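Long-range contacts in TetR family transcriptional regulator (Clostridium perfringens, PDB 6AZH), which probably acts as a dimeric, DNA-binding transcriptional regulator of the TetR family, with a putative role in controlling fatty acid metabolism genes: residues A[10-15]-A[55-60]; A[4-9]-A[36-41]. All blocks are in the same frame, centred on the assembly; numbering follows the deposited sequence.

Interaction 1 (A[10-15]-A[55-60]); sequences AIFEAA and NFVISK
In the DNA-binding domain of a TetR-family regulator, the first helix packs against the long fourth helix that leads from the helix-turn-helix toward the C-terminal domain; here Phe12, from the first, lies against Phe56, Val57 and Lys60 of the fourth. The two helix segments run almost perpendicular, at 93°, with axes 9.9 Å apart at their closest. The Phe12 side chain spans much of that separation. Its CG stands anti to the backbone N (chi1 176°), a setting that carries the ring across to helix 50-74. There the CE1 corner meets the peptide as well as side chains: the carbonyl oxygen of Val57 lies in the ring plane, at the edge, 3.6 Å from Phe12 CE1, where the slightly positive C-H rim suits an oxygen. Lys60 contributes its aliphatic stem, CG resting 3.5 Å from Phe12 CE1 and the two side chains crossing at about a right angle. Bends at chi2 and chi3 then lead the lysine amino group away to a salt bridge with Glu63; a long lysine suits the place, its methylenes against the ring and its charge paired beyond it. Helix 6-26 belongs to the three-helix DNA-binding domain, and from helix 50-74 Val57, buried and branched, also touches Met103 of helix 98-106. Val57 CG1 touches Phe12 CE1 at 3.8 Å, while Val57 CG2 reaches Ala15 CB, the small alanine letting the valine come close to the helix. Phe56 CE2 approaches the base of the aromatic side chain, 4.0 Å from Phe12 CB.

Interaction 2 (A[4-9]-A[36-41]); sequences MNRTKK and ANVAKG
The backbones of 4-9 and 36-41 come nearest at Thr7 and Val38, whose CA atoms are 6.5 Å apart, where the first turn of helix 6-26 passes the link between helices 29-36 and 40-46. That link is the turn of the helix-turn-helix: helix 29-36 closes in a Schellman motif, with Asn37 at positive phi (57°), a conformation asparagine tolerates better than most residues, and Ala39 takes the N-cap position of the next helix, the recognition helix in this family. The carbonyl of Asn37 accepts from Arg6. The arginine chain leaves its CA opposite the backbone N (chi1 -176°) and turns at chi2, which brings the guanidinium end-on to the turn. Arg6 NH1 and NH2 both donate to one oxygen, Asn37 O, at 3.0 Å and 2.8 Å respectively. This fork is bent, the N-H...O angle being 146° for the NH2 bond; the acceptor sits close to the guanidinium plane, yet both nitrogens approach from the same face of the carbonyl, NH2 well above its plane. Two diverging N-H groups can share one oxygen, at the cost of bent bonds, and hold the end of the arginine beside the turn. Val38, buried, points toward the helix, with its CG2 over one face of the guanidinium, 3.6 Å from Arg6 NH1. Val38 CG1 meets the methyl of Thr7; threonine offers that methyl on a helix start without much bulk. Asn5 caps the start of helix 6-26 through a nearly straight bond, Lys8 N donating to Asn5 OD1 at 2.9 Å.

Overall arrangement
Both contacts use helix 6-26, and their centres lie about 10 Å apart. Interaction 2 joins the start of that helix to the turn of the helix-turn-helix, whereas interaction 1, about a turn or two further along, joins it to helix 50-74; the first helix thus bridges the DNA-reading unit and the helix leading toward the C-terminal domain. They touch directly: Met4, a selenomethionine, has its SE 3.8 Å from Phe12 CB, Met4 CE is 3.6 Å from Lys60 CD, and Ala10 CB is 3.5 Å from Ala36 O. The centre of interaction 1 lies about 14 Å from the centre of the chain. The centre of interaction 2 lies farther out, about 24 Å from the centre of the chain.

Interaction 1 (A[10-15]-A[55-60])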
ATOM      1  N   ALA A  10     -27.478  -3.136   1.432  1.00 16.92           N
ATOM      2  CA  ALA A  10     -27.106  -4.499   1.780  1.00 20.45           C
ATOM      3  C   ALA A  10     -26.018  -5.020   0.850  1.00 16.45           C
ATOM      4  O   ALA A  10     -25.057  -5.650   1.304  1.00 17.77           O
ATOM      5  CB  ALA A  10     -28.342  -5.417   1.728  1.00 18.34           C
ATOM      6  N   ILE A  11     -26.165  -4.768  -0.453  1.00 19.40           N
ATOM      7  CA  ILE A  11     -25.156  -5.164  -1.434  1.00 17.83           C
ATOM      8  C   ILE A  11     -23.857  -4.433  -1.154  1.00 18.20           C
ATOM      9  O   ILE A  11     -22.774  -5.031  -1.155  1.00 20.18           O
ATOM     10  CB  ILE A  11     -25.665  -4.877  -2.860  1.00 17.14           C
ATOM     11  CG1 ILE A  11     -26.786  -5.864  -3.226  1.00 21.13           C
ATOM     12  CG2 ILE A  11     -24.530  -4.952  -3.900  1.00 20.31           C
ATOM     13  CD1 ILE A  11     -27.603  -5.433  -4.400  1.00 21.38           C
ATOM     14  N   PHE A  12     -23.950  -3.131  -0.902  1.00 16.86           N
ATOM     15  CA  PHE A  12     -22.764  -2.332  -0.584  1.00 20.64           C
ATOM     16  C   PHE A  12     -21.983  -2.937   0.573  1.00 20.16           C
ATOM     17  O   PHE A  12     -20.780  -3.217   0.452  1.00 21.48           O
ATOM     18  CB  PHE A  12     -23.194  -0.900  -0.261  1.00 20.33           C
ATOM     19  CG  PHE A  12     -22.060   0.005   0.182  1.00 18.66           C
ATOM     20  CD1 PHE A  12     -21.214   0.582  -0.748  1.00 19.99           C
ATOM     21  CD2 PHE A  12     -21.866   0.290   1.526  1.00 21.32           C
ATOM     22  CE1 PHE A  12     -20.179   1.423  -0.350  1.00 20.85           C
ATOM     23  CE2 PHE A  12     -20.825   1.135   1.942  1.00 23.58           C
ATOM     24  CZ  PHE A  12     -19.988   1.707   0.999  1.00 22.64           C
ATOM     25  N   GLU A  13     -22.650  -3.157   1.709  1.00 21.39           N
ATOM     26  CA  GLU A  13     -21.941  -3.660   2.879  1.00 18.66           C
ATOM     27  C   GLU A  13     -21.441  -5.083   2.666  1.00 19.55           C
ATOM     28  O   GLU A  13     -20.317  -5.413   3.060  1.00 20.73           O
ATOM     29  CB  GLU A  13     -22.833  -3.570   4.113  1.00 21.74           C
ATOM     30  CG  GLU A  13     -22.824  -2.171   4.719  1.00 27.88           C
ATOM     31  CD  GLU A  13     -23.770  -2.003   5.889  1.00 45.88           C
ATOM     32  OE1 GLU A  13     -24.240  -3.024   6.443  1.00 43.34           O
ATOM     33  OE2 GLU A  13     -24.048  -0.839   6.255  1.00 46.38           O
ATOM     34  N   ALA A  14     -22.250  -5.951   2.051  1.00 19.48           N
ATOM     35  CA  ALA A  14     -21.778  -7.305   1.805  1.00 19.13           C
ATOM     36  C   ALA A  14     -20.645  -7.325   0.791  1.00 16.54           C
ATOM     37  O   ALA A  14     -19.692  -8.103   0.935  1.00 21.35           O
ATOM     38  CB  ALA A  14     -22.932  -8.206   1.329  1.00 19.36           C
ATOM     39  N   ALA A  15     -20.746  -6.515  -0.261  1.00 17.18           N
ATOM     40  CA  ALA A  15     -19.724  -6.539  -1.299  1.00 16.74           C
ATOM     41  C   ALA A  15     -18.374  -6.119  -0.732  1.00 17.02           C
ATOM     42  O   ALA A  15     -17.338  -6.688  -1.090  1.00 19.09           O
ATOM     43  CB  ALA A  15     -20.112  -5.625  -2.458  1.00 15.97           C
ATOM     44  N   ASN A  55     -17.594  -0.952  -8.859  1.00 17.58           N
ATOM     45  CA  ASN A  55     -17.436   0.475  -9.129  1.00 19.42           C
ATOM     46  C   ASN A  55     -18.394   1.307  -8.288  1.00 20.63           C
ATOM     47  O   ASN A  55     -18.027   2.383  -7.791  1.00 19.30           O
ATOM     48  CB  ASN A  55     -17.645   0.745 -10.619  1.00 19.86           C
ATOM     49  CG  ASN A  55     -16.499   0.239 -11.462  1.00 22.43           C
ATOM     50  OD1 ASN A  55     -15.389   0.023 -10.962  1.00 22.43           O
ATOM     51  ND2 ASN A  55     -16.756   0.045 -12.752  1.00 22.85           N
ATOM     52  N   PHE A  56     -19.628   0.823  -8.130  1.00 18.91           N
ATOM     53  CA  PHE A  56     -20.596   1.477  -7.255  1.00 18.54           C
ATOM     54  C   PHE A  56     -20.072   1.562  -5.823  1.00 18.49           C
ATOM     55  O   PHE A  56     -20.133   2.628  -5.189  1.00 22.22           O
ATOM     56  CB  PHE A  56     -21.919   0.700  -7.329  1.00 18.58           C
ATOM     57  CG  PHE A  56     -22.823   0.926  -6.166  1.00 18.85           C
ATOM     58  CD1 PHE A  56     -23.677   2.012  -6.143  1.00 24.56           C
ATOM     59  CD2 PHE A  56     -22.847   0.029  -5.112  1.00 25.19           C
ATOM     60  CE1 PHE A  56     -24.514   2.222  -5.067  1.00 26.04           C
ATOM     61  CE2 PHE A  56     -23.687   0.236  -4.037  1.00 28.14           C
ATOM     62  CZ  PHE A  56     -24.514   1.330  -4.020  1.00 19.41           C
ATOM     63  N   VAL A  57     -19.507   0.458  -5.310  1.00 17.38           N
ATOM     64  CA  VAL A  57     -18.967   0.447  -3.949  1.00 16.30           C
ATOM     65  C   VAL A  57     -17.820   1.455  -3.820  1.00 20.57           C
ATOM     66  O   VAL A  57     -17.759   2.233  -2.856  1.00 18.83           O
ATOM     67  CB  VAL A  57     -18.513  -0.972  -3.546  1.00 16.07           C
ATOM     68  CG1 VAL A  57     -17.809  -0.944  -2.196  1.00 19.03           C
ATOM     69  CG2 VAL A  57     -19.713  -1.962  -3.507  1.00 18.77           C
ATOM     70  N   ILE A  58     -16.896   1.459  -4.791  1.00 17.25           N
ATOM     71  CA  ILE A  58     -15.785   2.418  -4.746  1.00 17.28           C
ATOM     72  C   ILE A  58     -16.322   3.841  -4.722  1.00 18.20           C
ATOM     73  O   ILE A  58     -15.892   4.674  -3.916  1.00 18.49           O
ATOM     74  CB  ILE A  58     -14.835   2.227  -5.945  1.00 20.06           C
ATOM     75  CG1 ILE A  58     -14.088   0.888  -5.877  1.00 17.91           C
ATOM     76  CG2 ILE A  58     -13.877   3.443  -6.074  1.00 19.44           C
ATOM     77  CD1 ILE A  58     -13.204   0.705  -4.657  1.00 16.94           C
ATOM     78  N   SER A  59     -17.265   4.142  -5.618  1.00 17.92           N
ATOM     79  CA  SER A  59     -17.754   5.513  -5.731  1.00 22.52           C
ATOM     80  C   SER A  59     -18.478   5.942  -4.457  1.00 23.38           C
ATOM     81  O   SER A  59     -18.184   7.000  -3.890  1.00 23.10           O
ATOM     82  CB  SER A  59     -18.668   5.646  -6.949  1.00 25.73           C
ATOM     83  OG  SER A  59     -19.062   6.992  -7.125  1.00 31.92           O
ATOM     84  N   LYS A  60     -19.407   5.113  -3.974  1.00 22.45           N
ATOM     85  CA  LYS A  60     -20.108   5.441  -2.736  1.00 22.33           C
ATOM     86  C   LYS A  60     -19.146   5.532  -1.554  1.00 21.84           C
ATOM     87  O   LYS A  60     -19.230   6.471  -0.748  1.00 19.73           O
ATOM     88  CB  LYS A  60     -21.201   4.416  -2.454  1.00 22.91           C
ATOM     89  CG  LYS A  60     -21.778   4.502  -1.057  1.00 25.01           C
ATOM     90  CD  LYS A  60     -22.574   5.803  -0.872  1.00 31.45           C
ATOM     91  CE  LYS A  60     -23.634   5.972  -1.978  1.00 35.14           C
ATOM     92  NZ  LYS A  60     -24.305   7.314  -1.951  1.00 36.80           N
TER

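Interaction 2 (A[4-9]-A[36-41])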
HETATM    1  N   MSE A   4     -29.002   5.452  -0.008  1.00 43.01           N
HETATM    2  CA  MSE A   4     -29.074   4.058  -0.437  1.00 37.63           C
HETATM    3  C   MSE A   4     -30.269   3.327   0.188  1.00 39.27           C
HETATM    4  O   MSE A   4     -30.403   3.280   1.418  1.00 40.46           O
HETATM    5  CB  MSE A   4     -27.783   3.312  -0.074  1.00 34.42           C
HETATM    6  CG  MSE A   4     -26.642   3.430  -1.077  1.00 22.13           C
HETATM    7 SE   MSE A   4     -25.170   2.294  -0.444  1.00 39.94          SE
HETATM    8  CE  MSE A   4     -24.547   3.429   1.045  1.00 34.52           C
ATOM      9  N   ASN A   5     -31.118   2.733  -0.650  1.00 32.72           N
ATOM     10  CA  ASN A   5     -32.215   1.926  -0.138  1.00 31.07           C
ATOM     11  C   ASN A   5     -31.664   0.638   0.486  1.00 31.14           C
ATOM     12  O   ASN A   5     -30.448   0.447   0.607  1.00 27.75           O
ATOM     13  CB  ASN A   5     -33.238   1.658  -1.240  1.00 27.00           C
ATOM     14  CG  ASN A   5     -32.662   0.918  -2.442  1.00 34.10           C
ATOM     15  OD1 ASN A   5     -31.659   0.208  -2.352  1.00 30.87           O
ATOM     16  ND2 ASN A   5     -33.326   1.065  -3.578  1.00 27.85           N
ATOM     17  N   ARG A   6     -32.561  -0.252   0.925  1.00 21.76           N
ATOM     18  CA  ARG A   6     -32.072  -1.439   1.615  1.00 24.43           C
ATOM     19  C   ARG A   6     -31.285  -2.329   0.663  1.00 21.68           C
ATOM     20  O   ARG A   6     -30.244  -2.871   1.043  1.00 22.81           O
ATOM     21  CB  ARG A   6     -33.217  -2.220   2.260  1.00 22.71           C
ATOM     22  CG  ARG A   6     -32.761  -3.432   3.075  1.00 19.71           C
ATOM     23  CD  ARG A   6     -32.752  -4.710   2.238  1.00 18.97           C
ATOM     24  NE  ARG A   6     -32.099  -5.816   2.924  1.00 20.62           N
ATOM     25  CZ  ARG A   6     -32.087  -7.057   2.465  1.00 24.36           C
ATOM     26  NH1 ARG A   6     -32.696  -7.340   1.323  1.00 23.14           N
ATOM     27  NH2 ARG A   6     -31.485  -8.013   3.153  1.00 30.02           N
ATOM     28  N   THR A   7     -31.768  -2.488  -0.574  1.00 25.64           N
ATOM     29  CA  THR A   7     -31.112  -3.393  -1.515  1.00 22.36           C
ATOM     30  C   THR A   7     -29.682  -2.945  -1.799  1.00 21.03           C
ATOM     31  O   THR A   7     -28.735  -3.738  -1.705  1.00 21.59           O
ATOM     32  CB  THR A   7     -31.912  -3.467  -2.811  1.00 26.90           C
ATOM     33  OG1 THR A   7     -33.123  -4.194  -2.563  1.00 27.09           O
ATOM     34  CG2 THR A   7     -31.105  -4.165  -3.895  1.00 25.54           C
ATOM     35  N   LYS A   8     -29.507  -1.663  -2.120  1.00 20.78           N
ATOM     36  CA  LYS A   8     -28.170  -1.171  -2.429  1.00 24.86           C
ATOM     37  C   LYS A   8     -27.291  -1.130  -1.184  1.00 24.09           C
ATOM     38  O   LYS A   8     -26.106  -1.478  -1.253  1.00 19.78           O
ATOM     39  CB  LYS A   8     -28.267   0.191  -3.099  1.00 26.83           C
ATOM     40  CG  LYS A   8     -28.701   0.099  -4.559  1.00 26.07           C
ATOM     41  CD  LYS A   8     -28.850   1.474  -5.173  1.00 34.45           C
ATOM     42  CE  LYS A   8     -28.649   1.428  -6.684  1.00 32.92           C
ATOM     43  NZ  LYS A   8     -29.894   1.026  -7.384  1.00 43.75           N
ATOM     44  N   LYS A   9     -27.847  -0.735  -0.030  1.00 23.11           N
ATOM     45  CA  LYS A   9     -27.048  -0.734   1.196  1.00 22.17           C
ATOM     46  C   LYS A   9     -26.593  -2.139   1.570  1.00 24.34           C
ATOM     47  O   LYS A   9     -25.446  -2.335   1.988  1.00 21.69           O
ATOM     48  CB  LYS A   9     -27.822  -0.113   2.363  1.00 29.73           C
ATOM     49  CG  LYS A   9     -27.040  -0.151   3.697  1.00 27.82           C
ATOM     50  CD  LYS A   9     -27.532   0.925   4.667  1.00 39.12           C
ATOM     51  CE  LYS A   9     -26.538   1.167   5.805  1.00 44.20           C
ATOM     52  NZ  LYS A   9     -26.486   0.020   6.751  1.00 40.95           N
ATOM     53  N   ALA A  36     -25.510 -10.574   1.157  1.00 18.39           N
ATOM     54  CA  ALA A  36     -26.372  -9.413   1.320  1.00 16.30           C
ATOM     55  C   ALA A  36     -27.795  -9.767   1.726  1.00 21.58           C
ATOM     56  O   ALA A  36     -28.541  -8.865   2.109  1.00 23.37           O
ATOM     57  CB  ALA A  36     -26.422  -8.601   0.026  1.00 17.17           C
ATOM     58  N   ASN A  37     -28.198 -11.029   1.630  1.00 24.23           N
ATOM     59  CA  ASN A  37     -29.602 -11.387   1.835  1.00 23.26           C
ATOM     60  C   ASN A  37     -30.491 -10.616   0.867  1.00 19.08           C
ATOM     61  O   ASN A  37     -31.519 -10.061   1.252  1.00 20.55           O
ATOM     62  CB  ASN A  37     -30.035 -11.125   3.277  1.00 28.76           C
ATOM     63  CG  ASN A  37     -29.922 -12.339   4.141  1.00 30.18           C
ATOM     64  OD1 ASN A  37     -30.891 -13.077   4.311  1.00 39.32           O
ATOM     65  ND2 ASN A  37     -28.743 -12.552   4.711  1.00 42.01           N
ATOM     66  N   VAL A  38     -30.063 -10.548  -0.391  1.00 18.48           N
ATOM     67  CA  VAL A  38     -30.796  -9.900  -1.469  1.00 17.41           C
ATOM     68  C   VAL A  38     -31.079 -10.947  -2.538  1.00 18.24           C
ATOM     69  O   VAL A  38     -30.159 -11.632  -2.997  1.00 18.35           O
ATOM     70  CB  VAL A  38     -30.008  -8.721  -2.059  1.00 19.76           C
ATOM     71  CG1 VAL A  38     -30.645  -8.232  -3.338  1.00 17.38           C
ATOM     72  CG2 VAL A  38     -29.938  -7.594  -1.047  1.00 18.11           C
ATOM     73  N   ALA A  39     -32.342 -11.078  -2.926  1.00 20.75           N
ATOM     74  CA  ALA A  39     -32.680 -12.021  -3.986  1.00 20.65           C
ATOM     75  C   ALA A  39     -31.858 -11.719  -5.239  1.00 18.41           C
ATOM     76  O   ALA A  39     -31.720 -10.562  -5.639  1.00 20.57           O
ATOM     77  CB  ALA A  39     -34.180 -11.938  -4.291  1.00 17.12           C
ATOM     78  N   LYS A  40     -31.316 -12.768  -5.875  1.00 21.34           N
ATOM     79  CA  LYS A  40     -30.383 -12.538  -6.979  1.00 20.40           C
ATOM     80  C   LYS A  40     -31.043 -11.785  -8.130  1.00 19.58           C
ATOM     81  O   LYS A  40     -30.403 -10.947  -8.781  1.00 18.50           O
ATOM     82  CB  LYS A  40     -29.789 -13.863  -7.469  1.00 23.88           C
ATOM     83  CG  LYS A  40     -28.314 -13.751  -7.845  1.00 25.69           C
ATOM     84  CD  LYS A  40     -27.748 -15.051  -8.392  1.00 33.50           C
ATOM     85  CE  LYS A  40     -27.933 -16.197  -7.423  1.00 30.02           C
ATOM     86  NZ  LYS A  40     -26.764 -17.124  -7.454  1.00 27.84           N
ATOM     87  N   GLY A  41     -32.320 -12.066  -8.402  1.00 19.26           N
ATOM     88  CA  GLY A  41     -33.011 -11.325  -9.448  1.00 22.85           C
ATOM     89  C   GLY A  41     -33.091  -9.837  -9.155  1.00 20.63           C
ATOM     90  O   GLY A  41     -32.989  -9.007 -10.063  1.00 20.55           O
TER